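Local coordinates for protein transcriptional regulator, GntR family (Ralstonia eutropha, PDB 3IHU) that probably binds DNA through a winged helix-turn-helix domain and regulates transcription, with a helical FCD domain as its second part, at residues Ser16-Val21 and Arg57-Arg62; Leu29-Phe34 and Phe137-Arg142; Arg80-Gln85 and Met166-Ala171; Phe144-Leu149 and Arg159-Ile164. All coordinates share one frame; numbering follows the deposited sequence. Where two conformers were deposited one is given.

Contact 1: residues Ser16-Val21 and Arg57-Arg62; sequences SASDTV and REALQR
The guanidinium of R62 meets the facing helix with its edge: D19 OD1 and the S18 hydroxyl both lie near its plane, and F22 adds a cation-pi contact to the same group. Its two terminal nitrogens close end-on upon a single oxygen, NH1 to D19 OD1 at 2.6 Å and NH2 to the same OD1 at 2.7 Å. Carboxylate and guanidinium planes stand 70° apart, and the two N-H groups therefore reach OD1 differently, NH1 almost in line with the C-O bond and NH2 from above the carboxylate plane. NH1 also donates to S18 OG at 2.8 Å. That hydroxyl, held anti to the backbone N (chi1 173°), accepts from R62 and passes its own proton to E58 OE2 in a weak bond of 3.2 Å. S16 OG, in an ST motif, accepts from D19 N at 3.1 Å, in the first turn of the helix. Next to these polar groups the packing is close: the A59 methyl CB lies 3.3 Å from S18 O and a tight 3.4 Å from V21 CB. The segment axes approach to 8.1 Å at 53°. This is the first helix of a GntR-type winged helix-turn-helix, 17-31, laid against helix 53-65, the recognition helix by family topology; V21 continues onto F49 of helix 42-49, L60 onto L45 of the same helix, and strands 69-71 and 77-79 follow to form the wing.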
# COMPACT_ATOMS: atom_id res chain seq x y z
N SER A 16 -7.86 5.66 -16.59
CA SER A 16 -9.31 5.41 -16.91
C SER A 16 -10.22 5.89 -15.76
O SER A 16 -9.78 5.99 -14.61
CB SER A 16 -9.56 3.91 -17.17
OG SER A 16 -9.59 3.18 -15.94
N ALA A 17 -11.48 6.16 -16.08
CA ALA A 17 -12.46 6.58 -15.07
C ALA A 17 -12.57 5.53 -13.95
O ALA A 17 -12.74 5.89 -12.77
CB ALA A 17 -13.84 6.87 -15.70
N SER A 18 -12.46 4.25 -14.31
CA SER A 18 -12.53 3.11 -13.37
C SER A 18 -11.40 3.14 -12.37
O SER A 18 -11.59 2.84 -11.17
CB SER A 18 -12.47 1.79 -14.16
OG SER A 18 -12.37 0.65 -13.32
N ASP A 19 -10.21 3.49 -12.87
CA ASP A 19 -9.04 3.63 -12.03
C ASP A 19 -9.22 4.65 -10.90
O ASP A 19 -8.69 4.44 -9.81
CB ASP A 19 -7.81 4.05 -12.85
CG ASP A 19 -7.23 2.90 -13.70
OD1 ASP A 19 -7.72 1.73 -13.61
OD2 ASP A 19 -6.29 3.18 -14.48
N THR A 20 -9.94 5.73 -11.15
CA THR A 20 -10.07 6.78 -10.16
C THR A 20 -10.88 6.30 -8.96
O THR A 20 -10.60 6.68 -7.84
CB THR A 20 -10.74 8.07 -10.71
OG1 THR A 20 -12.15 7.90 -10.73
CG2 THR A 20 -10.23 8.50 -12.10
N VAL A 21 -11.86 5.44 -9.20
CA VAL A 21 -12.58 4.77 -8.09
C VAL A 21 -11.75 3.65 -7.44
O VAL A 21 -11.73 3.46 -6.19
CB VAL A 21 -13.93 4.22 -8.58
CG1 VAL A 21 -14.69 3.59 -7.44
CG2 VAL A 21 -14.75 5.33 -9.26
N ARG A 57 -19.11 0.31 -11.33
CA ARG A 57 -19.30 -1.11 -11.36
C ARG A 57 -18.00 -1.85 -11.66
O ARG A 57 -17.65 -2.82 -10.99
CB ARG A 57 -20.37 -1.46 -12.38
CG ARG A 57 -21.72 -1.06 -11.89
CD ARG A 57 -22.81 -1.39 -12.89
NE ARG A 57 -24.01 -0.62 -12.55
CZ ARG A 57 -25.05 -0.41 -13.34
NH1 ARG A 57 -25.10 -0.92 -14.58
NH2 ARG A 57 -26.06 0.32 -12.90
N GLU A 58 -17.28 -1.38 -12.67
CA GLU A 58 -16.01 -1.96 -13.06
C GLU A 58 -14.97 -1.84 -11.95
O GLU A 58 -14.23 -2.81 -11.66
CB GLU A 58 -15.51 -1.30 -14.35
CG GLU A 58 -14.12 -1.79 -14.73
CD GLU A 58 -13.59 -1.14 -16.01
OE1 GLU A 58 -14.40 -0.82 -16.91
OE2 GLU A 58 -12.36 -0.94 -16.08
N ALA A 59 -14.88 -0.66 -11.33
CA ALA A 59 -13.95 -0.46 -10.22
C ALA A 59 -14.30 -1.39 -9.06
O ALA A 59 -13.41 -2.00 -8.44
CB ALA A 59 -13.94 0.99 -9.79
N LEU A 60 -15.59 -1.52 -8.75
CA LEU A 60 -16.03 -2.39 -7.66
C LEU A 60 -15.67 -3.85 -7.97
O LEU A 60 -15.19 -4.56 -7.07
CB LEU A 60 -17.53 -2.24 -7.36
CG LEU A 60 -17.86 -0.92 -6.64
CD1 LEU A 60 -19.34 -0.68 -6.44
CD2 LEU A 60 -17.11 -0.83 -5.28
N GLN A 61 -15.88 -4.28 -9.22
CA GLN A 61 -15.49 -5.63 -9.66
C GLN A 61 -14.01 -5.86 -9.40
O GLN A 61 -13.65 -6.89 -8.85
CB GLN A 61 -15.83 -5.90 -11.16
N ARG A 62 -13.18 -4.88 -9.77
CA ARG A 62 -11.73 -5.00 -9.61
C ARG A 62 -11.33 -5.05 -8.11
O ARG A 62 -10.41 -5.78 -7.71
CB ARG A 62 -11.01 -3.85 -10.29
CG ARG A 62 -10.94 -3.93 -11.81
CD ARG A 62 -10.67 -2.58 -12.45
NE ARG A 62 -9.34 -2.08 -12.13
CZ ARG A 62 -8.89 -0.86 -12.44
NH1 ARG A 62 -9.67 0.02 -13.07
NH2 ARG A 62 -7.66 -0.51 -12.11

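Contact 2: residues Leu29-Phe34 and Phe137-Arg142; sequences LELGTF and FSNARR
Charge carries this contact, with the E30 carboxylate gripped side-on by R141. NE reaches OE2 at 2.7 Å and NH2 reaches OE1 at 2.9 Å, one nitrogen to each oxygen. Both bonds are fairly straight, near 160°, and both use the syn side of the carboxylate, whose plane lies only 27° from that of the guanidinium; the paired bonds fix the rotation of both groups. E30 delivers its acid by an extended chain with CG anti to the backbone N (chi1 -176°). In the modelled one of its two conformers, R142 joins the salt-bridge network, NH2 standing 2.6 Å from E30 OE1, an interaction as provisional as that conformer. The network joins the end of helix 17-31, in the DNA-binding GntR domain, to helix 134-152 of the all-helical FCD domain, so it is an interdomain salt bridge. R141 is itself positioned from within the FCD side, by a hydrogen bond from NH1 to H165 ND1 and a cation-pi contact with Y145. Water comes next: water 1 lies between E30 OE2, a short contact, and S138 OG, at 3.1 Å from the latter, whose stronger partner is G134 O on its own helix. The apolar part is small: L31 CD2 rests 3.6 Å from S138 CB.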
# COMPACT_ATOMS: atom_id res chain seq x y z
N LEU A 29 -8.91 4.34 2.08
CA LEU A 29 -8.82 3.42 3.22
C LEU A 29 -7.57 3.74 4.03
O LEU A 29 -7.62 3.83 5.24
CB LEU A 29 -8.80 1.94 2.76
CG LEU A 29 -10.17 1.28 2.68
CD1 LEU A 29 -10.11 0.02 1.74
CD2 LEU A 29 -10.69 0.95 4.09
N GLU A 30 -6.47 3.98 3.34
CA GLU A 30 -5.23 4.38 3.98
C GLU A 30 -5.32 5.75 4.61
O GLU A 30 -4.78 5.99 5.68
CB GLU A 30 -4.08 4.38 2.96
CG GLU A 30 -2.72 4.69 3.61
CD GLU A 30 -1.53 4.43 2.70
OE1 GLU A 30 -1.72 4.17 1.49
OE2 GLU A 30 -0.40 4.54 3.22
N LEU A 31 -5.98 6.66 3.92
CA LEU A 31 -6.11 8.01 4.43
C LEU A 31 -7.18 8.16 5.49
O LEU A 31 -7.19 9.18 6.21
CB LEU A 31 -6.39 8.98 3.29
CG LEU A 31 -5.26 9.21 2.28
CD1 LEU A 31 -5.65 10.24 1.19
CD2 LEU A 31 -3.99 9.71 3.03
N GLY A 32 -8.10 7.20 5.60
CA GLY A 32 -9.14 7.27 6.61
C GLY A 32 -10.46 7.83 6.13
O GLY A 32 -11.35 8.01 6.93
N THR A 33 -10.61 8.10 4.84
CA THR A 33 -11.88 8.62 4.32
C THR A 33 -12.90 7.51 3.95
O THR A 33 -14.04 7.79 3.72
CB THR A 33 -11.66 9.45 3.07
OG1 THR A 33 -10.89 8.68 2.15
CG2 THR A 33 -10.92 10.80 3.42
N PHE A 34 -12.43 6.27 3.81
CA PHE A 34 -13.28 5.10 3.71
C PHE A 34 -12.78 4.17 4.82
O PHE A 34 -11.59 4.20 5.14
CB PHE A 34 -13.10 4.41 2.34
CG PHE A 34 -13.74 5.13 1.20
CD1 PHE A 34 -13.04 6.09 0.50
CD2 PHE A 34 -15.04 4.85 0.80
CE1 PHE A 34 -13.63 6.79 -0.52
CE2 PHE A 34 -15.64 5.53 -0.24
CZ PHE A 34 -14.93 6.51 -0.90
N PHE A 137 2.22 11.71 4.74
CA PHE A 137 3.05 10.53 4.97
C PHE A 137 2.56 9.44 4.04
O PHE A 137 3.37 8.78 3.39
CB PHE A 137 3.00 10.07 6.43
CG PHE A 137 3.99 8.98 6.75
CD1 PHE A 137 5.29 9.29 7.04
CD2 PHE A 137 3.61 7.64 6.73
CE1 PHE A 137 6.20 8.27 7.32
CE2 PHE A 137 4.50 6.65 6.99
CZ PHE A 137 5.81 6.96 7.30
N SER A 138 1.25 9.24 3.97
CA SER A 138 0.69 8.21 3.09
C SER A 138 1.05 8.45 1.65
O SER A 138 1.33 7.49 0.93
CB SER A 138 -0.82 8.11 3.17
OG SER A 138 -1.19 7.52 4.37
N ASN A 139 1.08 9.71 1.25
CA ASN A 139 1.36 10.04 -0.16
C ASN A 139 2.85 9.81 -0.44
O ASN A 139 3.22 9.35 -1.51
CB ASN A 139 0.99 11.50 -0.54
CG ASN A 139 -0.52 11.86 -0.32
OD1 ASN A 139 -1.40 11.01 -0.32
ND2 ASN A 139 -0.79 13.15 -0.14
N ALA A 140 3.71 10.18 0.51
CA ALA A 140 5.13 9.96 0.29
C ALA A 140 5.39 8.44 0.36
O ALA A 140 6.22 7.94 -0.35
CB ALA A 140 6.01 10.71 1.33
N ARG A 141 4.65 7.71 1.19
CA ARG A 141 4.76 6.25 1.21
C ARG A 141 4.45 5.68 -0.17
O ARG A 141 5.24 4.89 -0.74
CB ARG A 141 3.89 5.61 2.27
CG ARG A 141 4.11 4.04 2.37
CD ARG A 141 2.89 3.32 2.90
NE ARG A 141 1.74 3.40 2.00
CZ ARG A 141 1.63 2.77 0.83
NH1 ARG A 141 2.62 2.02 0.32
NH2 ARG A 141 0.54 2.93 0.11
N ARG A 142 3.32 6.07 -0.73
CA ARG A 142 2.95 5.59 -2.05
C ARG A 142 4.08 5.90 -3.07
O ARG A 142 4.47 5.01 -3.83
CB ARG A 142 1.58 6.13 -2.48
CG ARG A 142 0.81 5.20 -3.42
CD ARG A 142 -0.71 5.54 -3.56
NE ARG A 142 -1.50 5.24 -2.36
CZ ARG A 142 -1.99 4.03 -2.03
NH1 ARG A 142 -1.77 2.97 -2.78
NH2 ARG A 142 -2.70 3.90 -0.91
O HOH W 1 0.85 5.38 5.27

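Contact 3: residues Arg80-Gln85 and Met166-Ala171; sequences RRLSLQ and MPIVHA
L82 and I168 lean against each other at a slant, branch point to branch: L82 CG sits 3.9 Å from I168 CG2. V169 takes the neighbouring part of the same leucine, its chain running about at right angles to that of L82, with CG2 4.1 Å from L82 CD1. L82 thus lies over two successive residues of helix 167-172, one methyl of each. I168 also packs against backbone. Its chi2 of -71° turns CD1 to the same side as CG2, and the two methyls come to R80 O at 3.5 Å and 3.6 Å respectively, against the extended chain. No hydrogen bond crosses between the segments; the contact is van der Waals packing. In the fold, 80-85 is the connection that leaves wing strand 77-79 and enters helix 84-105, the first long helix after the winged domain; S83 opens that helix with the reciprocal bonds of a capping box, its N donating to E86 OE1. The opposing segment is the short helix that follows helix 155-165, the two separated by selenomethionine M166 with its positive phi. One polar tie lies just beyond: L82 O accepts from Q172 NE2. R80 turns the other way, toward the winged domain, where its NH1 bonds G67 O and its backbone pairs with I68. I168 touches L29 as well, placing its side chain between the linker and helix 17-31.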
# COMPACT_ATOMS: atom_id res chain seq x y z
N ARG A 80 -14.41 -4.93 3.09
CA ARG A 80 -14.15 -6.09 3.96
C ARG A 80 -13.48 -5.68 5.29
O ARG A 80 -12.80 -4.66 5.35
CB ARG A 80 -13.29 -7.12 3.21
CG ARG A 80 -14.08 -7.84 2.11
CD ARG A 80 -13.32 -9.05 1.51
NE ARG A 80 -13.20 -10.13 2.49
CZ ARG A 80 -12.06 -10.71 2.83
NH1 ARG A 80 -10.91 -10.38 2.23
NH2 ARG A 80 -12.07 -11.67 3.75
N ARG A 81 -13.74 -6.46 6.33
CA ARG A 81 -12.91 -6.49 7.53
C ARG A 81 -12.32 -7.85 7.59
O ARG A 81 -13.03 -8.81 7.32
CB ARG A 81 -13.76 -6.37 8.81
CG ARG A 81 -14.34 -5.03 9.10
CD ARG A 81 -14.89 -5.07 10.57
NE ARG A 81 -15.51 -3.79 10.96
CZ ARG A 81 -16.81 -3.51 10.85
NH1 ARG A 81 -17.67 -4.39 10.37
NH2 ARG A 81 -17.26 -2.32 11.22
N LEU A 82 -11.08 -7.98 8.02
CA LEU A 82 -10.41 -9.25 8.08
C LEU A 82 -10.40 -9.82 9.48
O LEU A 82 -10.19 -9.13 10.45
CB LEU A 82 -8.95 -9.10 7.59
CG LEU A 82 -8.80 -8.42 6.20
CD1 LEU A 82 -7.34 -8.38 5.75
CD2 LEU A 82 -9.60 -9.14 5.15
N SER A 83 -10.53 -11.14 9.57
CA SER A 83 -10.19 -11.81 10.79
C SER A 83 -8.69 -11.74 11.04
O SER A 83 -7.90 -11.44 10.16
CB SER A 83 -10.62 -13.27 10.70
OG SER A 83 -9.83 -13.96 9.75
N LEU A 84 -8.28 -12.13 12.24
CA LEU A 84 -6.89 -12.13 12.58
C LEU A 84 -6.14 -13.08 11.66
O LEU A 84 -5.10 -12.70 11.14
CB LEU A 84 -6.63 -12.52 14.05
CG LEU A 84 -5.15 -12.48 14.51
CD1 LEU A 84 -4.46 -11.17 14.13
CD2 LEU A 84 -5.05 -12.71 16.04
N GLN A 85 -6.67 -14.27 11.44
CA GLN A 85 -5.98 -15.27 10.61
C GLN A 85 -5.87 -14.72 9.18
O GLN A 85 -4.86 -14.94 8.51
CB GLN A 85 -6.76 -16.59 10.56
CG GLN A 85 -6.06 -17.67 9.74
CD GLN A 85 -4.68 -17.97 10.30
OE1 GLN A 85 -4.55 -18.30 11.48
NE2 GLN A 85 -3.63 -17.77 9.47
N MSE A 166 -1.45 -3.31 1.45
CA MSE A 166 -2.29 -3.78 2.56
C MSE A 166 -3.27 -2.77 3.13
O MSE A 166 -3.27 -2.50 4.32
CB MSE A 166 -1.40 -4.28 3.69
CG MSE A 166 -0.67 -5.48 3.36
SE MSE A 166 0.16 -6.03 4.95
CE MSE A 166 1.81 -4.99 4.81
N PRO A 167 -4.13 -2.22 2.27
CA PRO A 167 -5.01 -1.10 2.68
C PRO A 167 -5.96 -1.46 3.79
O PRO A 167 -6.12 -0.68 4.72
CB PRO A 167 -5.77 -0.74 1.38
CG PRO A 167 -5.49 -1.89 0.40
CD PRO A 167 -4.21 -2.52 0.83
N ILE A 168 -6.57 -2.64 3.76
CA ILE A 168 -7.46 -3.04 4.84
C ILE A 168 -6.71 -3.18 6.16
O ILE A 168 -7.15 -2.61 7.15
CB ILE A 168 -8.25 -4.34 4.61
CG1 ILE A 168 -9.03 -4.28 3.32
CG2 ILE A 168 -9.27 -4.55 5.78
CD1 ILE A 168 -10.16 -3.34 3.41
N VAL A 169 -5.61 -3.91 6.16
CA VAL A 169 -4.74 -4.06 7.34
C VAL A 169 -4.33 -2.68 7.89
O VAL A 169 -4.45 -2.40 9.09
CB VAL A 169 -3.48 -4.91 7.00
CG1 VAL A 169 -2.55 -5.02 8.21
CG2 VAL A 169 -3.88 -6.28 6.54
N HIS A 170 -3.88 -1.80 7.01
CA HIS A 170 -3.52 -0.42 7.42
C HIS A 170 -4.64 0.18 8.22
O HIS A 170 -4.42 0.65 9.31
CB HIS A 170 -3.23 0.44 6.19
CG HIS A 170 -2.60 1.76 6.51
ND1 HIS A 170 -3.30 2.80 7.11
CD2 HIS A 170 -1.35 2.21 6.31
CE1 HIS A 170 -2.49 3.83 7.27
NE2 HIS A 170 -1.30 3.50 6.81
N ALA A 171 -5.86 0.14 7.68
CA ALA A 171 -7.01 0.77 8.32
C ALA A 171 -7.45 0.06 9.57
O ALA A 171 -7.52 0.64 10.64
CB ALA A 171 -8.19 0.85 7.28

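Contact 4: residues Phe144-Leu149 and Arg159-Ile164; sequences FYRTLL and RLFPTI
Within the helical bundle of the FCD domain, F161 of helix 155-165 inserts its ring between Y145, R146 and L149 of the antiparallel helix 134-152. L149 CD2 sits squarely over one face as a CH-pi contact, 3.7 Å from the ring centroid. The far end of the ring runs into backbone and side chain together: F161 CZ is 3.8 Å from Y145 CB, and the R146 backbone N meets the ring at its edge. R146 then bends at chi2 and chi3 and crosses F161 at about a right angle, turning its guanidinium edge to the ring with the planes 50° apart and NH2 4.0 Å from F161 CE2. What sets the phenylalanine here is CG anti to its backbone N (chi1 -171°), which points the ring toward helix 134-152; the segment axes are 11.5 Å apart at 148°, a separation the aromatic side chain fills. The pair is one of the antiparallel helix packings in the all-helical FCD domain, and helix 155-165 is kinked at P162 and T163, whose N atoms lack the usual bond to the turn before; P162 has no N-H to give. Beside the apolar core, water 2 bridges the helices, lying 2.8 Å from Y145 OH and donating to I164 O at 3.0 Å. H165 meets F161 edge-to-face and also touches the Y145 ring, while Y186 and L101 of other bundle helices cover Y145.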
# COMPACT_ATOMS: atom_id res chain seq x y z
N PHE A 144 7.33 6.36 -2.55
CA PHE A 144 8.45 5.50 -2.23
C PHE A 144 8.28 4.12 -2.88
O PHE A 144 9.16 3.65 -3.59
CB PHE A 144 8.49 5.36 -0.71
CG PHE A 144 9.56 4.49 -0.20
CD1 PHE A 144 10.87 4.80 -0.43
CD2 PHE A 144 9.27 3.37 0.55
CE1 PHE A 144 11.87 4.01 0.09
CE2 PHE A 144 10.28 2.58 1.08
CZ PHE A 144 11.58 2.92 0.84
N TYR A 145 7.10 3.52 -2.67
CA TYR A 145 6.81 2.19 -3.22
C TYR A 145 6.82 2.23 -4.72
O TYR A 145 7.39 1.34 -5.36
CB TYR A 145 5.46 1.67 -2.71
CG TYR A 145 5.56 0.98 -1.38
CD1 TYR A 145 5.92 1.66 -0.24
CD2 TYR A 145 5.24 -0.38 -1.25
CE1 TYR A 145 6.01 1.02 0.97
CE2 TYR A 145 5.35 -1.02 -0.03
CZ TYR A 145 5.72 -0.33 1.06
OH TYR A 145 5.78 -1.00 2.22
N ARG A 146 6.18 3.24 -5.32
CA ARG A 146 6.18 3.33 -6.77
C ARG A 146 7.60 3.48 -7.36
O ARG A 146 7.94 2.87 -8.39
CB ARG A 146 5.25 4.48 -7.23
CG ARG A 146 5.40 4.90 -8.70
CD ARG A 146 5.24 3.74 -9.72
NE ARG A 146 3.99 2.99 -9.52
CZ ARG A 146 2.83 3.21 -10.15
NH1 ARG A 146 2.72 4.19 -11.04
NH2 ARG A 146 1.78 2.45 -9.88
N THR A 147 8.46 4.24 -6.70
CA THR A 147 9.84 4.39 -7.17
C THR A 147 10.55 3.04 -7.08
O THR A 147 11.25 2.63 -8.03
CB THR A 147 10.58 5.48 -6.37
OG1 THR A 147 9.74 6.64 -6.29
CG2 THR A 147 11.85 5.86 -7.00
N LEU A 148 10.34 2.33 -5.98
CA LEU A 148 10.93 1.01 -5.87
C LEU A 148 10.46 0.15 -7.03
O LEU A 148 11.25 -0.62 -7.60
CB LEU A 148 10.64 0.33 -4.52
CG LEU A 148 11.28 0.95 -3.29
CD1 LEU A 148 10.71 0.24 -2.03
CD2 LEU A 148 12.86 0.92 -3.39
N LEU A 149 9.19 0.29 -7.38
CA LEU A 149 8.62 -0.54 -8.46
C LEU A 149 9.28 -0.22 -9.79
O LEU A 149 9.69 -1.12 -10.50
CB LEU A 149 7.12 -0.33 -8.55
CG LEU A 149 6.36 -1.20 -9.55
CD1 LEU A 149 6.42 -2.73 -9.24
CD2 LEU A 149 4.95 -0.70 -9.54
N ARG A 159 1.88 -6.13 -11.67
CA ARG A 159 0.52 -6.68 -11.68
C ARG A 159 0.03 -7.08 -10.28
O ARG A 159 -1.14 -6.96 -10.01
CB ARG A 159 0.39 -7.76 -12.77
CG ARG A 159 0.44 -9.21 -12.33
CD ARG A 159 0.35 -10.16 -13.57
NE ARG A 159 -0.34 -11.40 -13.24
CZ ARG A 159 -1.67 -11.50 -13.08
N LEU A 160 0.91 -7.46 -9.36
CA LEU A 160 0.53 -7.71 -7.96
C LEU A 160 0.59 -6.47 -7.01
O LEU A 160 0.33 -6.58 -5.82
CB LEU A 160 1.54 -8.69 -7.33
CG LEU A 160 1.70 -10.19 -7.53
CD1 LEU A 160 1.91 -10.74 -9.04
CD2 LEU A 160 2.84 -10.54 -6.61
N PHE A 161 0.99 -5.31 -7.54
CA PHE A 161 1.44 -4.17 -6.71
C PHE A 161 0.48 -3.77 -5.59
O PHE A 161 0.88 -3.63 -4.44
CB PHE A 161 1.74 -2.97 -7.64
CG PHE A 161 2.43 -1.79 -6.97
CD1 PHE A 161 3.66 -1.95 -6.33
CD2 PHE A 161 1.87 -0.53 -7.05
CE1 PHE A 161 4.30 -0.87 -5.73
CE2 PHE A 161 2.49 0.55 -6.46
CZ PHE A 161 3.72 0.37 -5.78
N PRO A 162 -0.83 -3.65 -5.90
CA PRO A 162 -1.84 -3.36 -4.84
C PRO A 162 -1.81 -4.24 -3.59
O PRO A 162 -2.04 -3.75 -2.48
CB PRO A 162 -3.17 -3.52 -5.58
CG PRO A 162 -2.85 -3.21 -7.02
CD PRO A 162 -1.43 -3.61 -7.26
N THR A 163 -1.50 -5.52 -3.70
CA THR A 163 -1.40 -6.34 -2.50
C THR A 163 -0.37 -5.81 -1.51
O THR A 163 -0.56 -5.87 -0.29
CB THR A 163 -0.98 -7.78 -2.82
OG1 THR A 163 -1.96 -8.36 -3.71
CG2 THR A 163 -0.89 -8.63 -1.50
N ILE A 164 0.74 -5.29 -2.04
CA ILE A 164 1.87 -4.85 -1.23
C ILE A 164 1.46 -3.80 -0.22
O ILE A 164 2.01 -3.73 0.87
CB ILE A 164 3.00 -4.33 -2.16
CG1 ILE A 164 3.82 -5.48 -2.68
CG2 ILE A 164 3.90 -3.40 -1.44
CD1 ILE A 164 4.58 -5.16 -3.93
O HOH W 2 4.62 -3.57 2.24

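Contacts 1 and 2 use the two ends of helix 17-31: the first packs it inside the winged domain, the second ties it to the FCD domain, with centres 19 Å apart. Contact 3 makes a second junction beside contact 2, the two touching where L29 CD1 lies 3.8 Å from I168 CD1 and E30 O lies 3.5 Å from H170 CE1. Contact 4 belongs wholly to the FCD bundle; it continues helix 134-152 from contact 2, and helix 155-165 leads directly into the short helix of contact 3, where P167 CD approaches P162 O at 4.1 Å. R141, Y145 and F161 converge on H165, linking contacts 2 and 4.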